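Local atomic coordinates of coronin (Toxoplasma gondii, PDB entry 4OZU), a protein that probably binds actin filaments, contributes to host-cell invasion and egress by the parasite, and is represented here by its WD40-repeat beta-propeller domain. Residues I198-P201 and R202-Q205; A40-T43 and E44-A47; I274-E277 and T278-M281; R329-I332 and G333-L336. One frame throughout, in Å; residues are numbered along the deposited sequence.

All four contacts are local, each within one run of the seven-bladed propeller, and differ with depth. Contact 1, a hairpin turn farthest from the centre, is the most exposed, and waters complete its polar network. Contacts 2 and 3 are buried turns between neighbouring strands of a blade; as Asp200 does in contact 1, Asn42 and Asp276 bind the backbone that follows with a side-chain oxygen. Contact 4 runs from just before strand 331-339 into it, where a bulge accompanies an ion-pair network. It touches both other buried sites: Leu336 packs on Ala41 and Ile46 of contact 2, and Ile332 on Met281 of contact 3. Contact 1 stands apart, about 14 Å from contact 3 between nearest atoms.

Contact 1 of 4, residues I198-P201 and R202-Q205; sequences IVDP and RAAQ
Asp200 meets Gln205 through a pair of backbone hydrogen bonds, Asp200 N to Gln205 O at 2.9 Å and Gln205 N to Asp200 O at 3.2 Å. The Asp200 carboxylate turns back over the loop: with CG anti to the backbone N (chi1 -175°), OD1 receives Ala203 N at 3.1 Å. That N-H comes from above the carboxylate plane, 61° out of it, and Ala203 CB packs 3.7 Å from Asp200 CG. Ala204 takes a left-handed backbone conformation, so that it and Gln205 both face Asp200, forming a G1 beta bulge where the hairpin of strands 195-200 and 205-211 closes at the edge of its propeller blade. Waters extend the first shell. One donates to Asp200 OD1 and accepts from Arg202 NE at 2.9 Å, lying in the guanidinium plane at its edge; a second joins Asp200 OD2 to Gln205 NE2, the latter bond being weak. Arg202 is fixed mainly from outside the turn, by hydrogen bonds to the carbonyls of Trp379 and Glu383 and to Asn384 OD1, together with a cation-pi contact on the Trp379 ring. Val199 and Pro201 pack on Phe157 of strand 154-159.

Contact 2 of 4, residues A40-T43 and E44-A47; sequences AANT and EYIA. With ACT (acetate ion), chain C.
Asn42 OD1 is gripped by two successive backbone N-H groups, Tyr45 N at 2.7 Å and Glu44 N at 2.9 Å. The bond from Glu44 makes an Asx turn at the tip of the beta hairpin of strands 40-41 and 45-49, where Asn42 N also bonds Tyr45 O. The two donors use the oxygen differently: Tyr45 N approaches nearly along the C=O axis, whereas Glu44 N sits above the amide plane, 50° out of it. Asn42 CG stands between the backbone N and the carbonyl carbon (chi1 64°), which swings the amide back across the turn; its ND2 is taken up by Arg92 O. The Asn42 amide and Tyr45 ring run side by side in the same direction, their planes 34° apart. Glu44 CG lies over the centre of that ring, 3.4 Å above it, while the Glu44 carboxylate forms a salt bridge with Arg62. Farther along, Ala40 and Ala47 form a hydrogen-bonded antiparallel pair, with Ala47 N to Ala40 O at 2.7 Å, and their methyls meet on the side covered by Phe87. At the turn an acetate, probably from the crystallisation liquor, accepts Thr43 N on OXT at 3.1 Å.

Contact 3 of 4, residues I274-E277 and T278-M281; sequences IFDE and TTGM
Thr278 directs its backbone N to Asp276 OD1 at 2.9 Å, reaching the anti side of the carboxylate and closing an Asx turn. Its hydroxyl OG1 donates to Glu277 OE2 at 2.8 Å. Glu277 CG stands between its backbone N and carbonyl carbon (chi1 73°) and the chain bends at chi2 (88°), which brings the carboxylate back beside Thr278; there OE1 also forms a salt bridge with Arg389 and accepts a hydrogen bond from Leu227 N. At Thr279 the backbone N makes a weak second bond to Asp276 OD1, but the side chain does more. OG1 gives its proton to Asp276 OD2 at 2.7 Å, coming from almost directly above the carboxylate plane, and accepts Met281 N at 3.3 Å, an ST turn. Both turns lie in the short connection between strands 271-275 and 281-286 of a propeller blade, linked by the bond from the Thr279 hydroxyl to Asp276. Asp276 OD2 also forms a salt bridge with Lys322 NZ. Gly280 has a positive phi of 90°, a region that suits a residue without a CB. Its N reaches Asp276 O at 2.8 Å, and its own O approaches the edge of the Phe275 ring, 3.5 Å from CE1. Met281 O then takes Asp276 N at 2.8 Å, while the Met281 side chain packs on Tyr294 and Gln296 of strand 291-298.

Contact 4 of 4, residues R329-I332 and G333-L336; sequences RAEI and GRML
Glu331 and Arg334 form the tight side of this contact, a side-on salt bridge in which two nitrogens hold the two carboxylate oxygens separately. Arg334 NE reaches Glu331 OE2 at 2.8 Å, and Arg334 NH2 meets the syn lone pair of Glu331 OE1 at 3.0 Å. Both oxygens lie near the guanidinium plane, although the two flat groups are turned 30° from each other. Extended throughout, with CG anti to the backbone N (chi1 -178°), Glu331 runs past Gly333, its CG 3.4 Å from Gly333 O. Further bonds help to fix the carboxylate, from Ser348 OG to OE2 and from Asp326 N to OE1. Ile332 and Gly333 both face Phe349, forming a classic beta bulge in strand 331-339; its blade also contains the N-terminal strand 16-25, the closure that joins the ends of a WD40 propeller. On the looser, partly exposed side, Arg329 NH2 lies 3.2 Å from Glu331 OE2, a longer salt bridge that completes a three-residue network. The guanidinium groups of Arg329 and Arg334 come only within 4.4 Å, NH2 to NH2, with the shared carboxylate probably offsetting their charge. Asp326 is the stronger partner of Arg329, and Trp20 touches both arginines.

Contact 1 of 4, residues I198-P201 and R202-Q205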
loop_
_atom_site.group_PDB
_atom_site.type_symbol
_atom_site.label_atom_id
_atom_site.label_comp_id
_atom_site.label_asym_id
_atom_site.label_seq_id
_atom_site.Cartn_x
_atom_site.Cartn_y
_atom_site.Cartn_z
ATOM N N ILE A 198 1.568 5.552 17.025
ATOM C CA ILE A 198 0.329 6.099 16.492
ATOM C C ILE A 198 0.385 7.622 16.566
ATOM O O ILE A 198 0.695 8.190 17.616
ATOM C CB ILE A 198 -0.904 5.599 17.266
ATOM C CG1 ILE A 198 -0.847 4.081 17.472
ATOM C CG2 ILE A 198 -2.169 6.013 16.538
ATOM C CD1 ILE A 198 -0.786 3.275 16.189
ATOM N N VAL A 199 0.055 8.270 15.450
ATOM C CA VAL A 199 0.201 9.720 15.313
ATOM C C VAL A 199 -1.106 10.374 14.916
ATOM O O VAL A 199 -1.762 9.922 13.975
ATOM C CB VAL A 199 1.256 10.079 14.254
ATOM C CG1 VAL A 199 1.427 11.589 14.159
ATOM C CG2 VAL A 199 2.588 9.408 14.585
ATOM N N ASP A 200 -1.467 11.437 15.639
ATOM C CA ASP A 200 -2.607 12.282 15.297
ATOM C C ASP A 200 -2.089 13.567 14.646
ATOM O O ASP A 200 -1.578 14.451 15.335
ATOM C CB ASP A 200 -3.433 12.594 16.547
ATOM C CG ASP A 200 -4.712 13.377 16.241
ATOM O OD1 ASP A 200 -4.731 14.177 15.280
ATOM O OD2 ASP A 200 -5.700 13.194 16.983
ATOM N N PRO A 201 -2.207 13.676 13.314
ATOM C CA PRO A 201 -1.622 14.853 12.655
ATOM C C PRO A 201 -2.332 16.168 12.961
ATOM O O PRO A 201 -1.679 17.205 13.021
ATOM C CB PRO A 201 -1.742 14.521 11.170
ATOM C CG PRO A 201 -2.855 13.516 11.085
ATOM C CD PRO A 201 -2.768 12.719 12.345
ATOM N N ARG A 202 -3.647 16.140 13.139
ATOM C CA ARG A 202 -4.377 17.368 13.421
ATOM C C ARG A 202 -4.057 17.898 14.821
ATOM O O ARG A 202 -4.211 19.090 15.087
ATOM C CB ARG A 202 -5.877 17.142 13.251
ATOM C CG ARG A 202 -6.285 17.038 11.784
ATOM C CD ARG A 202 -7.734 16.703 11.601
ATOM N NE ARG A 202 -8.043 15.379 12.124
ATOM C CZ ARG A 202 -9.240 14.813 12.042
ATOM N NH1 ARG A 202 -10.246 15.457 11.461
ATOM N NH2 ARG A 202 -9.430 13.612 12.550
ATOM N N ALA A 203 -3.602 17.013 15.704
ATOM C CA ALA A 203 -3.165 17.407 17.045
ATOM C C ALA A 203 -1.646 17.547 17.092
ATOM O O ALA A 203 -1.090 18.053 18.071
ATOM C CB ALA A 203 -3.635 16.391 18.070
ATOM N N ALA A 204 -0.992 17.085 16.026
ATOM C CA ALA A 204 0.463 17.087 15.916
ATOM C C ALA A 204 1.116 16.393 17.106
ATOM O O ALA A 204 2.070 16.911 17.686
ATOM C CB ALA A 204 0.980 18.515 15.782
ATOM N N GLN A 205 0.604 15.222 17.475
ATOM C CA GLN A 205 1.133 14.521 18.637
ATOM C C GLN A 205 1.109 13.006 18.478
ATOM O O GLN A 205 0.313 12.445 17.715
ATOM C CB GLN A 205 0.360 14.937 19.899
ATOM C CG GLN A 205 -1.068 14.435 19.981
ATOM C CD GLN A 205 -1.836 15.050 21.147
ATOM O OE1 GLN A 205 -1.485 16.121 21.644
ATOM N NE2 GLN A 205 -2.890 14.369 21.586
HETATM O O HOH W 1 -5.805 13.812 13.015
HETATM O O HOH W 2 -5.122 13.342 20.077
HETATM O O HOH W 3 -8.093 13.010 15.305
HETATM O O HOH W 4 -1.799 19.956 13.341
#

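Contact 2 of 4, residues A40-T43 and E44-A47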
loop_
_atom_site.group_PDB
_atom_site.type_symbol
_atom_site.label_atom_id
_atom_site.label_comp_id
_atom_site.label_asym_id
_atom_site.label_seq_id
_atom_site.Cartn_x
_atom_site.Cartn_y
_atom_site.Cartn_z
ATOM N N ALA A 40 3.290 0.491 -7.793
ATOM C CA ALA A 40 2.013 1.110 -7.487
ATOM C C ALA A 40 1.067 0.917 -8.664
ATOM O O ALA A 40 1.500 0.780 -9.806
ATOM C CB ALA A 40 2.184 2.581 -7.180
ATOM N N ALA A 41 -0.226 0.880 -8.374
ATOM C CA ALA A 41 -1.227 0.778 -9.424
ATOM C C ALA A 41 -2.516 1.439 -8.973
ATOM O O ALA A 41 -2.834 1.443 -7.783
ATOM C CB ALA A 41 -1.475 -0.688 -9.794
ATOM N N ASN A 42 -3.242 2.026 -9.918
ATOM C CA ASN A 42 -4.610 2.441 -9.656
ATOM C C ASN A 42 -5.510 1.703 -10.646
ATOM O O ASN A 42 -5.143 0.627 -11.113
ATOM C CB ASN A 42 -4.761 3.972 -9.711
ATOM C CG ASN A 42 -4.487 4.576 -11.086
ATOM O OD1 ASN A 42 -4.263 3.877 -12.080
ATOM N ND2 ASN A 42 -4.522 5.902 -11.139
ATOM N N THR A 43 -6.685 2.233 -10.958
ATOM C CA THR A 43 -7.609 1.479 -11.798
ATOM C C THR A 43 -7.189 1.479 -13.265
ATOM O O THR A 43 -7.735 0.716 -14.055
ATOM C CB THR A 43 -9.044 2.022 -11.702
ATOM O OG1 THR A 43 -9.073 3.403 -12.085
ATOM C CG2 THR A 43 -9.574 1.869 -10.284
ATOM N N GLU A 44 -6.212 2.317 -13.617
ATOM C CA GLU A 44 -5.830 2.522 -15.017
ATOM C C GLU A 44 -4.355 2.239 -15.284
ATOM O O GLU A 44 -4.008 1.694 -16.337
ATOM C CB GLU A 44 -6.151 3.961 -15.434
ATOM C CG GLU A 44 -5.825 4.322 -16.880
ATOM C CD GLU A 44 -6.898 3.875 -17.849
ATOM O OE1 GLU A 44 -7.829 3.157 -17.421
ATOM O OE2 GLU A 44 -6.815 4.249 -19.038
ATOM N N TYR A 45 -3.495 2.608 -14.339
ATOM C CA TYR A 45 -2.049 2.610 -14.567
ATOM C C TYR A 45 -1.272 1.755 -13.578
ATOM O O TYR A 45 -1.721 1.488 -12.465
ATOM C CB TYR A 45 -1.490 4.037 -14.497
ATOM C CG TYR A 45 -2.181 5.021 -15.402
ATOM C CD1 TYR A 45 -2.148 4.862 -16.776
ATOM C CD2 TYR A 45 -2.848 6.125 -14.884
ATOM C CE1 TYR A 45 -2.781 5.750 -17.614
ATOM C CE2 TYR A 45 -3.481 7.028 -15.716
ATOM C CZ TYR A 45 -3.445 6.829 -17.083
ATOM O OH TYR A 45 -4.065 7.708 -17.938
ATOM N N ILE A 46 -0.084 1.351 -14.011
ATOM C CA ILE A 46 0.909 0.723 -13.157
ATOM C C ILE A 46 2.135 1.631 -13.132
ATOM O O ILE A 46 2.567 2.097 -14.181
ATOM C CB ILE A 46 1.322 -0.675 -13.683
ATOM C CG1 ILE A 46 0.111 -1.609 -13.775
ATOM C CG2 ILE A 46 2.405 -1.287 -12.805
ATOM C CD1 ILE A 46 0.368 -2.848 -14.620
ATOM N N ALA A 47 2.688 1.877 -11.949
ATOM C CA ALA A 47 3.950 2.601 -11.832
ATOM C C ALA A 47 5.040 1.628 -11.414
ATOM O O ALA A 47 4.867 0.875 -10.456
ATOM C CB ALA A 47 3.832 3.740 -10.829
HETATM C C ACT C . -8.553 5.768 -9.730
HETATM O O ACT C . -9.291 5.920 -10.725
HETATM O OXT ACT C . -7.985 4.661 -9.632
HETATM C CH3 ACT C . -8.367 6.849 -8.710
#

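Contact 3 of 4, residues I274-E277 and T278-M281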
loop_
_atom_site.group_PDB
_atom_site.type_symbol
_atom_site.label_atom_id
_atom_site.label_comp_id
_atom_site.label_asym_id
_atom_site.label_seq_id
_atom_site.Cartn_x
_atom_site.Cartn_y
_atom_site.Cartn_z
ATOM N N ILE A 274 -0.627 -6.310 3.454
ATOM C CA ILE A 274 -1.591 -5.644 2.585
ATOM C C ILE A 274 -3.000 -6.026 3.013
ATOM O O ILE A 274 -3.360 -7.205 2.969
ATOM C CB ILE A 274 -1.386 -6.034 1.106
ATOM C CG1 ILE A 274 0.037 -5.684 0.649
ATOM C CG2 ILE A 274 -2.423 -5.367 0.219
ATOM C CD1 ILE A 274 0.387 -4.211 0.737
ATOM N N PHE A 275 -3.790 -5.037 3.428
ATOM C CA PHE A 275 -5.152 -5.285 3.889
ATOM C C PHE A 275 -6.195 -4.875 2.859
ATOM O O PHE A 275 -6.200 -3.744 2.374
ATOM C CB PHE A 275 -5.412 -4.544 5.202
ATOM C CG PHE A 275 -6.702 -4.932 5.887
ATOM C CD1 PHE A 275 -7.004 -6.262 6.140
ATOM C CD2 PHE A 275 -7.591 -3.959 6.315
ATOM C CE1 PHE A 275 -8.172 -6.609 6.793
ATOM C CE2 PHE A 275 -8.763 -4.301 6.967
ATOM C CZ PHE A 275 -9.053 -5.622 7.208
ATOM N N ASP A 276 -7.063 -5.825 2.530
ATOM C CA ASP A 276 -8.273 -5.576 1.757
ATOM C C ASP A 276 -9.358 -5.233 2.768
ATOM O O ASP A 276 -9.940 -6.114 3.391
ATOM C CB ASP A 276 -8.633 -6.809 0.914
ATOM C CG ASP A 276 -9.988 -6.695 0.205
ATOM O OD1 ASP A 276 -10.724 -5.707 0.429
ATOM O OD2 ASP A 276 -10.330 -7.635 -0.570
ATOM N N GLU A 277 -9.612 -3.940 2.939
ATOM C CA GLU A 277 -10.506 -3.464 3.987
ATOM C C GLU A 277 -11.948 -3.893 3.737
ATOM O O GLU A 277 -12.782 -3.843 4.640
ATOM C CB GLU A 277 -10.436 -1.938 4.090
ATOM C CG GLU A 277 -11.130 -1.198 2.944
ATOM C CD GLU A 277 -12.610 -0.960 3.207
ATOM O OE1 GLU A 277 -12.951 -0.464 4.304
ATOM O OE2 GLU A 277 -13.432 -1.271 2.316
ATOM N N THR A 278 -12.233 -4.297 2.504
ATOM C CA THR A 278 -13.598 -4.591 2.086
ATOM C C THR A 278 -14.004 -6.037 2.383
ATOM O O THR A 278 -15.160 -6.293 2.725
ATOM C CB THR A 278 -13.781 -4.306 0.578
ATOM O OG1 THR A 278 -13.134 -3.067 0.241
ATOM C CG2 THR A 278 -15.260 -4.221 0.223
ATOM N N THR A 279 -13.060 -6.970 2.265
ATOM C CA THR A 279 -13.324 -8.383 2.552
ATOM C C THR A 279 -12.623 -8.886 3.809
ATOM O O THR A 279 -13.006 -9.919 4.363
ATOM C CB THR A 279 -12.887 -9.304 1.394
ATOM O OG1 THR A 279 -11.463 -9.256 1.258
ATOM C CG2 THR A 279 -13.552 -8.903 0.079
ATOM N N GLY A 280 -11.595 -8.170 4.249
ATOM C CA GLY A 280 -10.798 -8.611 5.378
ATOM C C GLY A 280 -9.607 -9.484 5.014
ATOM O O GLY A 280 -8.895 -9.960 5.897
ATOM N N MET A 281 -9.368 -9.696 3.724
ATOM C CA MET A 281 -8.187 -10.444 3.307
ATOM C C MET A 281 -6.938 -9.663 3.677
ATOM O O MET A 281 -6.861 -8.438 3.492
ATOM C CB MET A 281 -8.186 -10.731 1.804
ATOM C CG MET A 281 -9.238 -11.713 1.319
ATOM S SD MET A 281 -9.372 -13.248 2.257
ATOM C CE MET A 281 -7.696 -13.872 2.195
#

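Contact 4 of 4, residues R329-I332 and G333-L336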
loop_
_atom_site.group_PDB
_atom_site.type_symbol
_atom_site.label_atom_id
_atom_site.label_comp_id
_atom_site.label_asym_id
_atom_site.label_seq_id
_atom_site.Cartn_x
_atom_site.Cartn_y
_atom_site.Cartn_z
ATOM N N ARG A 329 -14.960 -12.968 -12.671
ATOM C CA ARG A 329 -14.051 -14.081 -12.405
ATOM C C ARG A 329 -13.968 -14.409 -10.920
ATOM O O ARG A 329 -13.186 -15.268 -10.512
ATOM C CB ARG A 329 -12.656 -13.759 -12.946
ATOM C CG ARG A 329 -12.597 -13.719 -14.466
ATOM C CD ARG A 329 -11.174 -13.866 -14.966
ATOM N NE ARG A 329 -10.322 -12.778 -14.495
ATOM C CZ ARG A 329 -9.152 -12.928 -13.877
ATOM N NH1 ARG A 329 -8.645 -14.134 -13.633
ATOM N NH2 ARG A 329 -8.479 -11.851 -13.500
ATOM N N ALA A 330 -14.776 -13.720 -10.117
ATOM C CA ALA A 330 -14.741 -13.853 -8.662
ATOM C C ALA A 330 -13.349 -13.506 -8.152
ATOM O O ALA A 330 -12.886 -14.041 -7.141
ATOM C CB ALA A 330 -15.142 -15.257 -8.223
ATOM N N GLU A 331 -12.684 -12.600 -8.862
ATOM C CA GLU A 331 -11.406 -12.063 -8.412
ATOM C C GLU A 331 -11.652 -11.033 -7.319
ATOM O O GLU A 331 -12.387 -10.076 -7.546
ATOM C CB GLU A 331 -10.653 -11.418 -9.580
ATOM C CG GLU A 331 -9.283 -10.868 -9.210
ATOM C CD GLU A 331 -8.626 -10.129 -10.360
ATOM O OE1 GLU A 331 -9.246 -9.173 -10.888
ATOM O OE2 GLU A 331 -7.491 -10.503 -10.735
ATOM N N ILE A 332 -11.041 -11.204 -6.145
ATOM C CA ILE A 332 -11.215 -10.220 -5.075
ATOM C C ILE A 332 -9.967 -9.357 -4.874
ATOM O O ILE A 332 -10.045 -8.261 -4.320
ATOM C CB ILE A 332 -11.605 -10.885 -3.738
ATOM C CG1 ILE A 332 -10.471 -11.733 -3.174
ATOM C CG2 ILE A 332 -12.874 -11.725 -3.916
ATOM C CD1 ILE A 332 -10.703 -12.143 -1.742
ATOM N N GLY A 333 -8.822 -9.852 -5.325
ATOM C CA GLY A 333 -7.592 -9.082 -5.280
ATOM C C GLY A 333 -6.644 -9.515 -6.374
ATOM O O GLY A 333 -6.796 -10.604 -6.948
ATOM N N ARG A 334 -5.676 -8.660 -6.684
ATOM C CA ARG A 334 -4.661 -9.004 -7.675
ATOM C C ARG A 334 -3.325 -8.380 -7.322
ATOM O O ARG A 334 -3.223 -7.170 -7.098
ATOM C CB ARG A 334 -5.090 -8.562 -9.079
ATOM C CG ARG A 334 -4.221 -9.148 -10.185
ATOM C CD ARG A 334 -4.500 -8.502 -11.543
ATOM N NE ARG A 334 -5.929 -8.415 -11.843
ATOM C CZ ARG A 334 -6.453 -7.595 -12.751
ATOM N NH1 ARG A 334 -5.670 -6.799 -13.471
ATOM N NH2 ARG A 334 -7.762 -7.572 -12.948
ATOM N N MET A 335 -2.308 -9.228 -7.253
ATOM C CA MET A 335 -0.941 -8.776 -7.053
ATOM C C MET A 335 -0.245 -8.636 -8.397
ATOM O O MET A 335 -0.428 -9.462 -9.284
ATOM C CB MET A 335 -0.177 -9.761 -6.171
ATOM C CG MET A 335 1.277 -9.401 -5.931
ATOM S SD MET A 335 2.188 -10.765 -5.177
ATOM C CE MET A 335 1.352 -10.904 -3.604
ATOM N N LEU A 336 0.543 -7.577 -8.537
ATOM C CA LEU A 336 1.473 -7.446 -9.647
ATOM C C LEU A 336 2.845 -7.720 -9.069
ATOM O O LEU A 336 3.326 -6.976 -8.219
ATOM C CB LEU A 336 1.395 -6.059 -10.284
ATOM C CG LEU A 336 0.006 -5.696 -10.813
ATOM C CD1 LEU A 336 -0.065 -4.239 -11.250
ATOM C CD2 LEU A 336 -0.360 -6.619 -11.968
#